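Local coordinates for SidF, inhibitor of growth family, member 3 (Legionella pneumophila subsp. pneumophila, PDB 4FYE), which acts as a phosphoinositide phosphatase, probably removing the 3-phosphate from phosphatidylinositol 3,4,5-trisphosphate, at residues E577-V582 with S594-F599; C603-Q608 with V661-W666; T449-R454 with L638-T643; T253-S256 with V260-H263. The protein carries 1 engineered substitution. All coordinates share one frame; numbering follows the deposited sequence.

Contact 1: residues E577-V582 with S594-F599; sequences EQISPV and SRLQHF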
loop_
_atom_site.group_PDB
_atom_site.type_symbol
_atom_site.label_atom_id
_atom_site.label_comp_id
_atom_site.label_asym_id
_atom_site.label_seq_id
_atom_site.Cartn_x
_atom_site.Cartn_y
_atom_site.Cartn_z
ATOM N N GLU A 577 19.500 5.822 -26.547
ATOM C CA GLU A 577 20.746 6.222 -27.197
ATOM C C GLU A 577 20.961 7.745 -27.307
ATOM O O GLU A 577 22.075 8.229 -27.069
ATOM C CB GLU A 577 20.884 5.528 -28.564
ATOM C CG GLU A 577 21.939 4.422 -28.589
ATOM C CD GLU A 577 21.446 3.105 -29.185
ATOM O OE1 GLU A 577 21.288 2.135 -28.418
ATOM O OE2 GLU A 577 21.208 3.020 -30.405
ATOM N N GLN A 578 19.914 8.501 -27.644
ATOM C CA GLN A 578 20.091 9.946 -27.802
ATOM C C GLN A 578 19.898 10.733 -26.503
ATOM O O GLN A 578 20.479 11.800 -26.310
ATOM C CB GLN A 578 19.247 10.514 -28.962
ATOM C CG GLN A 578 17.845 11.033 -28.645
ATOM C CD GLN A 578 17.228 11.838 -29.804
ATOM O OE1 GLN A 578 16.004 11.963 -29.913
ATOM N NE2 GLN A 578 18.077 12.376 -30.680
ATOM N N ILE A 579 19.119 10.160 -25.605
ATOM C CA ILE A 579 18.646 10.820 -24.397
ATOM C C ILE A 579 19.705 10.749 -23.303
ATOM O O ILE A 579 20.024 11.726 -22.632
ATOM C CB ILE A 579 17.253 10.179 -24.057
ATOM C CG1 ILE A 579 16.135 11.055 -24.648
ATOM C CG2 ILE A 579 17.010 9.792 -22.601
ATOM C CD1 ILE A 579 16.476 12.523 -24.736
ATOM N N SER A 580 20.261 9.564 -23.147
ATOM C CA SER A 580 21.130 9.293 -22.013
ATOM C C SER A 580 22.249 10.321 -21.943
ATOM O O SER A 580 22.345 11.032 -20.930
ATOM C CB SER A 580 21.692 7.875 -22.070
ATOM O OG SER A 580 22.658 7.706 -21.055
ATOM N N PRO A 581 23.064 10.426 -23.026
ATOM C CA PRO A 581 24.279 11.239 -23.010
ATOM C C PRO A 581 23.962 12.707 -22.737
ATOM O O PRO A 581 24.811 13.405 -22.170
ATOM C CB PRO A 581 24.850 11.063 -24.431
ATOM C CG PRO A 581 23.643 10.817 -25.283
ATOM C CD PRO A 581 22.746 9.975 -24.399
ATOM N N VAL A 582 22.757 13.153 -23.130
ATOM C CA VAL A 582 22.276 14.492 -22.789
ATOM C C VAL A 582 21.957 14.549 -21.312
ATOM O O VAL A 582 22.224 15.545 -20.646
ATOM C CB VAL A 582 21.037 14.940 -23.605
ATOM C CG1 VAL A 582 20.503 16.283 -23.086
ATOM C CG2 VAL A 582 21.380 15.070 -25.088
ATOM N N SER A 594 14.454 16.084 -16.363
ATOM C CA SER A 594 13.226 15.442 -15.902
ATOM C C SER A 594 12.311 15.130 -17.012
ATOM O O SER A 594 11.695 14.080 -17.022
ATOM C CB SER A 594 12.467 16.339 -14.986
ATOM O OG SER A 594 13.079 16.206 -13.750
ATOM N N ARG A 595 12.197 16.068 -17.932
ATOM C CA ARG A 595 11.353 15.890 -19.085
ATOM C C ARG A 595 11.781 14.583 -19.722
ATOM O O ARG A 595 10.951 13.765 -20.088
ATOM C CB ARG A 595 11.530 17.049 -20.099
ATOM C CG ARG A 595 10.798 18.347 -19.776
ATOM C CD ARG A 595 11.470 19.511 -20.504
ATOM N NE ARG A 595 10.953 20.846 -20.201
ATOM C CZ ARG A 595 10.831 21.372 -18.976
ATOM N NH1 ARG A 595 11.136 20.664 -17.889
ATOM N NH2 ARG A 595 10.374 22.615 -18.831
ATOM N N LEU A 596 13.086 14.388 -19.846
ATOM C CA LEU A 596 13.588 13.306 -20.692
ATOM C C LEU A 596 13.428 11.929 -20.049
ATOM O O LEU A 596 13.298 10.917 -20.746
ATOM C CB LEU A 596 15.045 13.566 -21.065
ATOM C CG LEU A 596 15.255 14.532 -22.247
ATOM C CD1 LEU A 596 14.342 15.739 -22.166
ATOM C CD2 LEU A 596 16.701 14.974 -22.380
ATOM N N GLN A 597 13.433 11.916 -18.723
ATOM C CA GLN A 597 13.301 10.702 -17.930
ATOM C C GLN A 597 11.841 10.354 -17.813
ATOM O O GLN A 597 11.459 9.199 -18.009
ATOM C CB GLN A 597 13.907 10.908 -16.544
ATOM C CG GLN A 597 15.389 11.286 -16.574
ATOM C CD GLN A 597 15.895 11.756 -15.223
ATOM O OE1 GLN A 597 15.166 12.418 -14.475
ATOM N NE2 GLN A 597 17.143 11.394 -14.885
ATOM N N HIS A 598 11.024 11.359 -17.507
ATOM C CA HIS A 598 9.585 11.169 -17.504
ATOM C C HIS A 598 9.138 10.590 -18.798
ATOM O O HIS A 598 8.465 9.571 -18.797
ATOM C CB HIS A 598 8.821 12.460 -17.255
ATOM C CG HIS A 598 7.305 12.305 -17.394
ATOM N ND1 HIS A 598 6.563 11.557 -16.531
ATOM C CD2 HIS A 598 6.411 12.816 -18.350
ATOM C CE1 HIS A 598 5.265 11.605 -16.912
ATOM N NE2 HIS A 598 5.176 12.365 -18.030
ATOM N N PHE A 599 9.499 11.205 -19.918
ATOM C CA PHE A 599 9.023 10.680 -21.216
ATOM C C PHE A 599 9.439 9.222 -21.458
ATOM O O PHE A 599 8.628 8.342 -21.795
ATOM C CB PHE A 599 9.497 11.551 -22.398
ATOM C CG PHE A 599 8.957 11.104 -23.736
ATOM C CD1 PHE A 599 9.574 10.080 -24.450
ATOM C CD2 PHE A 599 7.834 11.712 -24.292
ATOM C CE1 PHE A 599 9.094 9.670 -25.691
ATOM C CE2 PHE A 599 7.343 11.306 -25.533
ATOM C CZ PHE A 599 7.971 10.282 -26.228
#
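Ile579 and Leu596 form the tight part of this contact: CD1 of Ile579 lies 3.4 Å from CD2 of Leu596 and equally close to its CG, so one methyl is pressed against the branch point of the leucine rather than against a single tip. In Ile579 chi2 is -30°, halfway between a staggered and an eclipsed setting, which places the methyl beside the fork, perhaps with some strain. Leu596 contributes the largest share of the buried surface, 78 of 145 Å², and it is the one residue of 594-599 that touches 577-582. The other side is looser. Val582, one turn further on, touches CD2 of Leu596 with CG1 at 4.1 Å, its side chain standing at about a right angle to that of the leucine, and it keeps some exposure to solvent. The nearest CA atoms, of Ile579 and Leu596, are 6.7 Å apart, and the grip is purely apolar. The two segments run in opposing senses as the arms of a helical hairpin, made by the end of helix 522-583 and the start of helix 590-614. Around the pair, Tyr466 and Leu674 pack on Ile579, Leu463 and Ile583 on Leu596, and Asp672 ties both arms to one loop by accepting from Ser580 and Gln597.

Contact 2: residues C603-Q608 with V661-W666; sequences CAYLTQ and VGNALW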
loop_
_atom_site.group_PDB
_atom_site.type_symbol
_atom_site.label_atom_id
_atom_site.label_comp_id
_atom_site.label_asym_id
_atom_site.label_seq_id
_atom_site.Cartn_x
_atom_site.Cartn_y
_atom_site.Cartn_z
ATOM N N CYS A 603 7.238 5.532 -21.389
ATOM C CA CYS A 603 7.253 4.593 -22.496
ATOM C C CYS A 603 7.787 3.226 -22.079
ATOM O O CYS A 603 7.222 2.186 -22.458
ATOM C CB CYS A 603 8.096 5.132 -23.644
ATOM S SG CYS A 603 7.399 6.653 -24.264
ATOM N N ALA A 604 8.853 3.213 -21.276
ATOM C CA ALA A 604 9.481 1.942 -20.949
ATOM C C ALA A 604 8.552 1.143 -20.097
ATOM O O ALA A 604 8.380 -0.027 -20.373
ATOM C CB ALA A 604 10.844 2.101 -20.297
ATOM N N TYR A 605 7.912 1.759 -19.106
ATOM C CA TYR A 605 6.987 1.001 -18.250
ATOM C C TYR A 605 5.827 0.443 -19.056
ATOM O O TYR A 605 5.504 -0.735 -18.968
ATOM C CB TYR A 605 6.473 1.825 -17.078
ATOM C CG TYR A 605 7.546 2.098 -16.026
ATOM C CD1 TYR A 605 8.329 1.055 -15.498
ATOM C CD2 TYR A 605 7.749 3.390 -15.529
ATOM C CE1 TYR A 605 9.288 1.316 -14.536
ATOM C CE2 TYR A 605 8.722 3.684 -14.582
ATOM C CZ TYR A 605 9.489 2.658 -14.095
ATOM O OH TYR A 605 10.430 2.949 -13.153
ATOM N N LEU A 606 5.224 1.268 -19.902
ATOM C CA LEU A 606 4.103 0.761 -20.675
ATOM C C LEU A 606 4.499 -0.436 -21.572
ATOM O O LEU A 606 3.895 -1.497 -21.528
ATOM C CB LEU A 606 3.548 1.866 -21.536
ATOM C CG LEU A 606 2.039 1.864 -21.830
ATOM C CD1 LEU A 606 1.852 2.322 -23.284
ATOM C CD2 LEU A 606 1.277 0.569 -21.525
ATOM N N THR A 607 5.512 -0.280 -22.399
ATOM C CA THR A 607 5.762 -1.343 -23.355
ATOM C C THR A 607 6.118 -2.655 -22.680
ATOM O O THR A 607 5.857 -3.717 -23.204
ATOM C CB THR A 607 6.866 -0.956 -24.325
ATOM O OG1 THR A 607 8.034 -0.634 -23.571
ATOM C CG2 THR A 607 6.443 0.246 -25.083
ATOM N N GLN A 608 6.682 -2.583 -21.495
ATOM C CA GLN A 608 7.066 -3.797 -20.816
ATOM C C GLN A 608 5.869 -4.461 -20.222
ATOM O O GLN A 608 5.830 -5.683 -20.155
ATOM C CB GLN A 608 8.071 -3.517 -19.731
ATOM C CG GLN A 608 9.302 -2.832 -20.247
ATOM C CD GLN A 608 10.175 -3.771 -21.030
ATOM O OE1 GLN A 608 10.536 -4.840 -20.523
ATOM N NE2 GLN A 608 10.533 -3.377 -22.278
ATOM N N VAL A 661 9.239 -0.259 -4.609
ATOM C CA VAL A 661 10.133 0.680 -3.972
ATOM C C VAL A 661 11.534 0.323 -4.445
ATOM O O VAL A 661 12.310 1.211 -4.734
ATOM C CB VAL A 661 10.131 0.645 -2.420
ATOM C CG1 VAL A 661 10.663 1.934 -1.886
ATOM C CG2 VAL A 661 8.753 0.553 -1.886
ATOM N N GLY A 662 11.854 -0.971 -4.550
ATOM C CA GLY A 662 13.225 -1.378 -4.878
ATOM C C GLY A 662 13.513 -0.910 -6.305
ATOM O O GLY A 662 14.614 -0.457 -6.645
ATOM N N ASN A 663 12.507 -0.989 -7.162
ATOM C CA ASN A 663 12.716 -0.597 -8.515
ATOM C C ASN A 663 12.843 0.888 -8.616
ATOM O O ASN A 663 13.626 1.380 -9.442
ATOM C CB ASN A 663 11.580 -1.069 -9.436
ATOM C CG ASN A 663 11.720 -0.487 -10.813
ATOM O OD1 ASN A 663 12.484 -0.992 -11.640
ATOM N ND2 ASN A 663 11.072 0.644 -11.035
ATOM N N ALA A 664 12.067 1.617 -7.807
ATOM C CA ALA A 664 12.223 3.104 -7.763
ATOM C C ALA A 664 13.653 3.531 -7.318
ATOM O O ALA A 664 14.277 4.457 -7.908
ATOM C CB ALA A 664 11.189 3.698 -6.813
ATOM N N LEU A 665 14.178 2.865 -6.277
ATOM C CA LEU A 665 15.483 3.239 -5.785
ATOM C C LEU A 665 16.600 2.843 -6.775
ATOM O O LEU A 665 17.527 3.579 -7.026
ATOM C CB LEU A 665 15.712 2.637 -4.432
ATOM C CG LEU A 665 14.958 3.335 -3.290
ATOM C CD1 LEU A 665 15.123 2.395 -2.132
ATOM C CD2 LEU A 665 15.522 4.725 -2.918
ATOM N N TRP A 666 16.503 1.665 -7.334
ATOM C CA TRP A 666 17.490 1.247 -8.258
ATOM C C TRP A 666 17.558 2.222 -9.431
ATOM O O TRP A 666 18.626 2.628 -9.861
ATOM C CB TRP A 666 17.131 -0.159 -8.722
ATOM C CG TRP A 666 18.102 -0.640 -9.739
ATOM C CD1 TRP A 666 17.980 -0.608 -11.124
ATOM C CD2 TRP A 666 19.402 -1.184 -9.468
ATOM N NE1 TRP A 666 19.072 -1.133 -11.724
ATOM C CE2 TRP A 666 20.013 -1.444 -10.783
ATOM C CE3 TRP A 666 20.148 -1.384 -8.315
ATOM C CZ2 TRP A 666 21.309 -1.968 -10.911
ATOM C CZ3 TRP A 666 21.449 -1.891 -8.448
ATOM C CH2 TRP A 666 22.011 -2.190 -9.711
#
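Tyr605 and Asn663 make a single interhelical hydrogen bond, side chain to side chain, that links helix 590-614 to helix 652-668 alongside a third helix, 626-637, which packs on the tyrosine. They account for the whole buried surface, about 30 Å² each, and the spacing explains why: the closest CA atoms, those of the same two residues, are 11.4 Å apart, so only a long side chain meeting one from the opposite direction can close the gap. Asn663 contributes its share by setting CG anti to the backbone N (chi1 172°), which extends the amide toward the tyrosine. Its ND2 then donates to OH of Tyr605 at 3.2 Å. The acceptor lies in the amide plane, but the bond is bent, with an N-H...O angle of 143°, so it is of moderate quality. Both residues are buried, and the bond gives a buried amide N-H an acceptor. Leu630, Ser633 and Leu634 supply the packing from helix 626-637, while Tyr675 meets the Tyr605 ring and also touches Asn663, which probably limits the freedom of the phenol to swing. Ring and amide planes are turned 69° apart, and beyond the hydroxyl the approach soon ends: ND2 of Asn663 is 4.0 Å from both CE1 and CZ of Tyr605.

Contact 3: residues T449-R454 with L638-T643; sequences TDDVIR and LDYANT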
loop_
_atom_site.group_PDB
_atom_site.type_symbol
_atom_site.label_atom_id
_atom_site.label_comp_id
_atom_site.label_asym_id
_atom_site.label_seq_id
_atom_site.Cartn_x
_atom_site.Cartn_y
_atom_site.Cartn_z
ATOM N N THR A 449 -3.215 2.749 -21.007
ATOM C CA THR A 449 -2.574 3.030 -22.243
ATOM C C THR A 449 -3.115 4.335 -22.876
ATOM O O THR A 449 -2.324 5.167 -23.313
ATOM C CB THR A 449 -2.438 1.798 -23.203
ATOM O OG1 THR A 449 -2.784 2.197 -24.521
ATOM C CG2 THR A 449 -3.289 0.595 -22.822
ATOM N N ASP A 450 -4.430 4.553 -22.891
ATOM C CA ASP A 450 -4.994 5.860 -23.365
ATOM C C ASP A 450 -4.393 7.070 -22.572
ATOM O O ASP A 450 -3.942 8.055 -23.181
ATOM C CB ASP A 450 -6.555 5.845 -23.387
ATOM C CG ASP A 450 -7.164 4.876 -24.511
ATOM O OD1 ASP A 450 -6.847 5.058 -25.714
ATOM O OD2 ASP A 450 -7.983 3.948 -24.221
ATOM N N ASP A 451 -4.298 6.953 -21.228
ATOM C CA ASP A 451 -3.676 8.012 -20.398
ATOM C C ASP A 451 -2.262 8.254 -20.821
ATOM O O ASP A 451 -1.785 9.383 -20.780
ATOM C CB ASP A 451 -3.611 7.648 -18.917
ATOM C CG ASP A 451 -4.949 7.435 -18.310
ATOM O OD1 ASP A 451 -5.959 7.520 -19.036
ATOM O OD2 ASP A 451 -5.000 7.171 -17.105
ATOM N N VAL A 452 -1.554 7.188 -21.175
ATOM C CA VAL A 452 -0.209 7.407 -21.672
ATOM C C VAL A 452 -0.154 8.095 -23.058
ATOM O O VAL A 452 0.746 8.893 -23.290
ATOM C CB VAL A 452 0.638 6.144 -21.620
ATOM C CG1 VAL A 452 1.873 6.255 -22.508
ATOM C CG2 VAL A 452 1.101 5.942 -20.213
ATOM N N ILE A 453 -1.109 7.792 -23.949
ATOM C CA ILE A 453 -1.200 8.440 -25.261
ATOM C C ILE A 453 -1.415 9.954 -25.046
ATOM O O ILE A 453 -0.619 10.756 -25.534
ATOM C CB ILE A 453 -2.304 7.803 -26.182
ATOM C CG1 ILE A 453 -2.064 6.301 -26.450
ATOM C CG2 ILE A 453 -2.450 8.533 -27.523
ATOM C CD1 ILE A 453 -0.685 5.945 -26.955
ATOM N N ARG A 454 -2.439 10.320 -24.267
ATOM C CA ARG A 454 -2.776 11.706 -24.031
ATOM C C ARG A 454 -1.585 12.433 -23.494
ATOM O O ARG A 454 -1.242 13.515 -23.967
ATOM C CB ARG A 454 -3.889 11.835 -23.016
ATOM C CG ARG A 454 -5.225 11.320 -23.494
ATOM C CD ARG A 454 -6.293 11.861 -22.566
ATOM N NE ARG A 454 -7.223 10.810 -22.166
ATOM C CZ ARG A 454 -7.377 10.377 -20.916
ATOM N NH1 ARG A 454 -6.667 10.905 -19.915
ATOM N NH2 ARG A 454 -8.261 9.421 -20.662
ATOM N N LEU A 638 2.508 8.809 -14.116
ATOM C CA LEU A 638 1.409 9.713 -14.509
ATOM C C LEU A 638 0.970 10.518 -13.330
ATOM O O LEU A 638 -0.053 11.164 -13.380
ATOM C CB LEU A 638 0.222 8.910 -14.985
ATOM C CG LEU A 638 0.598 8.193 -16.265
ATOM C CD1 LEU A 638 -0.461 7.166 -16.655
ATOM C CD2 LEU A 638 0.792 9.234 -17.347
ATOM N N ASP A 639 1.706 10.389 -12.235
ATOM C CA ASP A 639 1.426 11.102 -11.010
ATOM C C ASP A 639 0.047 10.828 -10.390
ATOM O O ASP A 639 -0.588 11.758 -9.876
ATOM C CB ASP A 639 1.636 12.618 -11.213
ATOM C CG ASP A 639 1.676 13.368 -9.886
ATOM O OD1 ASP A 639 2.295 12.894 -8.868
ATOM O OD2 ASP A 639 1.070 14.434 -9.856
ATOM N N TYR A 640 -0.426 9.581 -10.470
ATOM C CA TYR A 640 -1.572 9.084 -9.671
ATOM C C TYR A 640 -1.142 8.692 -8.248
ATOM O O TYR A 640 0.050 8.604 -7.957
ATOM C CB TYR A 640 -2.209 7.857 -10.346
ATOM C CG TYR A 640 -2.644 8.121 -11.759
ATOM C CD1 TYR A 640 -2.835 9.427 -12.203
ATOM C CD2 TYR A 640 -2.899 7.076 -12.651
ATOM C CE1 TYR A 640 -3.244 9.704 -13.539
ATOM C CE2 TYR A 640 -3.292 7.326 -13.990
ATOM C CZ TYR A 640 -3.496 8.634 -14.424
ATOM O OH TYR A 640 -3.907 8.904 -15.723
ATOM N N ALA A 641 -2.105 8.544 -7.345
ATOM C CA ALA A 641 -1.843 7.994 -6.058
ATOM C C ALA A 641 -1.936 6.437 -6.161
ATOM O O ALA A 641 -3.026 5.921 -6.382
ATOM C CB ALA A 641 -2.869 8.512 -5.086
ATOM N N ASN A 642 -0.828 5.692 -6.050
ATOM C CA ASN A 642 -0.903 4.213 -6.146
ATOM C C ASN A 642 -1.204 3.507 -4.780
ATOM O O ASN A 642 -0.384 3.567 -3.830
ATOM C CB ASN A 642 0.353 3.647 -6.853
ATOM C CG ASN A 642 0.499 2.119 -6.686
ATOM O OD1 ASN A 642 1.411 1.657 -5.988
ATOM N ND2 ASN A 642 -0.428 1.346 -7.248
ATOM N N THR A 643 -2.396 2.916 -4.667
ATOM C CA THR A 643 -2.799 2.056 -3.511
ATOM C C THR A 643 -2.623 0.560 -3.918
ATOM O O THR A 643 -2.738 0.208 -5.090
ATOM C CB THR A 643 -4.284 2.266 -3.140
ATOM O OG1 THR A 643 -5.112 2.008 -4.318
ATOM C CG2 THR A 643 -4.560 3.756 -2.719
#
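Asp451 and Val452, consecutive residues of helix 438-458, meet Leu638 and Tyr640 where a Schellman motif ends helix 626-637 and the chain turns into strand 641-645. Asp639, with positive phi, is the C-prime residue of that motif, and Tyr640 N returns to Ser635 O. The strand pairs with strand 353-360 in a mixed sheet, with a backbone bond between Asn642 and Phe267 as well, and leads through a short loop into helix 652-668, an order consistent with the strand, P-loop and helix of cysteine-based phosphatases.

Along the first segment, Asp451 comes first and does most of the work. With CG beside the backbone N (chi1 -61°), its carboxylate reaches the edge of the Tyr640 ring, whose hydroxyl donates to OD2. The OH to OD2 separation of Tyr640 and Asp451 is 2.5 Å, very short, and its exact value should be treated with caution. Carboxylate and ring planes stand 85° apart. Below the polar end, CB of Asp451 rests 3.9 Å from CD1 of Leu638. Val452 follows, its CG2 4.1 Å from that same CD1, so one leucine methyl covers two neighbouring positions of the helix. Arg454 makes no direct contact with the second segment but lies near the acid that holds Tyr640: its NH2 is 3.4 Å from OD1 of Asp451, well off the guanidinium plane, a relation of charge only. Arg413 forms a further salt bridge to OD1, and the two arginines probably favour the ionised carboxylate. Within 638-643, CB of Leu638 sits 3.7 Å above one face of the Tyr640 ring, toward its rim.

Contact 4: residues T253-S256 with V260-H263; sequences TRHS and VTIH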
loop_
_atom_site.group_PDB
_atom_site.type_symbol
_atom_site.label_atom_id
_atom_site.label_comp_id
_atom_site.label_asym_id
_atom_site.label_seq_id
_atom_site.Cartn_x
_atom_site.Cartn_y
_atom_site.Cartn_z
ATOM N N THR A 253 16.648 9.593 -1.140
ATOM C CA THR A 253 18.012 9.735 -0.709
ATOM C C THR A 253 18.175 10.938 0.176
ATOM O O THR A 253 17.512 11.988 -0.047
ATOM C CB THR A 253 19.118 9.629 -1.822
ATOM O OG1 THR A 253 19.750 10.865 -2.065
ATOM C CG2 THR A 253 18.719 9.039 -3.067
ATOM N N ARG A 254 19.027 10.795 1.200
ATOM C CA ARG A 254 19.389 11.916 2.078
ATOM C C ARG A 254 20.774 12.486 1.743
ATOM O O ARG A 254 21.785 11.744 1.737
ATOM C CB ARG A 254 19.375 11.478 3.540
ATOM C CG ARG A 254 19.491 12.636 4.531
ATOM C CD ARG A 254 19.817 12.027 5.868
ATOM N NE ARG A 254 19.677 12.905 7.013
ATOM C CZ ARG A 254 20.708 13.441 7.639
ATOM N NH1 ARG A 254 21.930 13.231 7.170
ATOM N NH2 ARG A 254 20.515 14.203 8.709
ATOM N N HIS A 255 20.845 13.788 1.488
ATOM C CA HIS A 255 22.116 14.369 0.999
ATOM C C HIS A 255 22.999 14.675 2.166
ATOM O O HIS A 255 22.492 14.734 3.294
ATOM C CB HIS A 255 21.871 15.538 0.056
ATOM C CG HIS A 255 20.979 15.177 -1.092
ATOM N ND1 HIS A 255 21.375 14.333 -2.073
ATOM C CD2 HIS A 255 19.641 15.469 -1.341
ATOM C CE1 HIS A 255 20.349 14.123 -2.934
ATOM N NE2 HIS A 255 19.300 14.838 -2.502
ATOM N N SER A 256 24.313 14.822 1.939
ATOM C CA SER A 256 25.244 14.966 3.070
ATOM C C SER A 256 24.880 16.139 3.971
ATOM O O SER A 256 25.077 16.061 5.177
ATOM C CB SER A 256 26.693 15.077 2.615
ATOM O OG SER A 256 26.784 15.960 1.530
ATOM N N VAL A 260 16.774 16.261 1.245
ATOM C CA VAL A 260 16.224 15.037 0.801
ATOM C C VAL A 260 15.786 15.159 -0.645
ATOM O O VAL A 260 15.285 16.194 -1.033
ATOM C CB VAL A 260 15.050 14.715 1.722
ATOM C CG1 VAL A 260 13.906 14.131 0.974
ATOM C CG2 VAL A 260 15.528 13.820 2.845
ATOM N N THR A 261 16.010 14.115 -1.444
ATOM C CA THR A 261 15.272 13.957 -2.695
ATOM C C THR A 261 14.400 12.694 -2.532
ATOM O O THR A 261 14.876 11.646 -2.077
ATOM C CB THR A 261 16.265 13.798 -3.863
ATOM O OG1 THR A 261 17.100 14.962 -3.904
ATOM C CG2 THR A 261 15.578 13.634 -5.204
ATOM N N ILE A 262 13.149 12.787 -2.950
ATOM C CA ILE A 262 12.173 11.765 -2.760
ATOM C C ILE A 262 12.058 11.028 -4.072
ATOM O O ILE A 262 11.751 11.653 -5.065
ATOM C CB ILE A 262 10.832 12.385 -2.299
ATOM C CG1 ILE A 262 10.961 12.892 -0.839
ATOM C CG2 ILE A 262 9.741 11.332 -2.302
ATOM C CD1 ILE A 262 9.714 13.552 -0.295
ATOM N N HIS A 263 12.332 9.715 -4.099
ATOM C CA HIS A 263 12.246 8.930 -5.349
ATOM C C HIS A 263 10.959 8.142 -5.455
ATOM O O HIS A 263 10.657 7.604 -6.509
ATOM C CB HIS A 263 13.446 7.969 -5.536
ATOM C CG HIS A 263 14.779 8.589 -5.209
ATOM N ND1 HIS A 263 15.342 9.588 -5.959
ATOM C CD2 HIS A 263 15.666 8.349 -4.153
ATOM C CE1 HIS A 263 16.516 9.945 -5.418
ATOM N NE2 HIS A 263 16.713 9.202 -4.309
#
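His255 lays its imidazole across to Thr261, one ring face overlying the carbonyl oxygen of Thr253 near the rim. The edge does the bonding: NE2 of His255 is 2.6 Å from OG1 of Thr261, which lies near the ring plane, and the bond is almost straight at 171°, though either atom could be the donor. Two torsions bring the partners together, since CG of His255 and OG1 of Thr261 are each set beside their own backbone N. At its other nitrogen, ND1, the ring is hydrogen-bonded to Glu198, so both ring nitrogens are engaged and the rotation of the imidazole is fixed.

Beneath this side-chain bridge lies the end of a beta hairpin, strands 247-254 and 260-268, which belongs to a mixed sheet. Thr253 and Thr261 are an antiparallel hydrogen-bonded pair. Thr253 N donates to Thr261 O at 2.9 Å with an angle of 152°, and Thr261 N returns to Thr253 O at 3.0 Å with 156°. Arg254 and Val260, the non-hydrogen-bonded pair that follows, bring their CA atoms to 4.6 Å, and a CA-H...O contact runs from Val260 CA to Thr253 O at 3.4 Å.

Side chains alternate between the faces. Those of Arg254 and Val260 share one, where CG of Arg254 only brushes CG2 of Val260 at 4.5 Å and Leu17 packs on both. The two threonines share the other. His263 also approaches Thr253 there, edge first, but its ring is modelled too close to the methyl for that detail to be trusted, and Leu665 and Ala668 of helix 652-668 pack against the same imidazole.

How the contacts relate
Contacts 1 and 2, their centres about 15 Å apart, share one helix, 590-614. Both are buried, whereas contacts 3 and 4 are partly so, and contact 1 lies farthest from the chain's centre, about 30 Å from it. Contact 1 is purely apolar, while contact 2 rests on one polar bond between buried residues. Contact 3 mixes the two modes, an acid-phenol bond beside leucine packing. It touches contact 2 where Leu606 CD1 meets Val452 CG1 at 4.0 Å. Contact 4 stands apart as the one built on paired strands and backbone hydrogen bonds. It nevertheless reaches contact 2, since Leu665 CD2 lies 3.8 Å from His263 CD2. Contact 2 thus adjoins both the hairpin and helix 438-458.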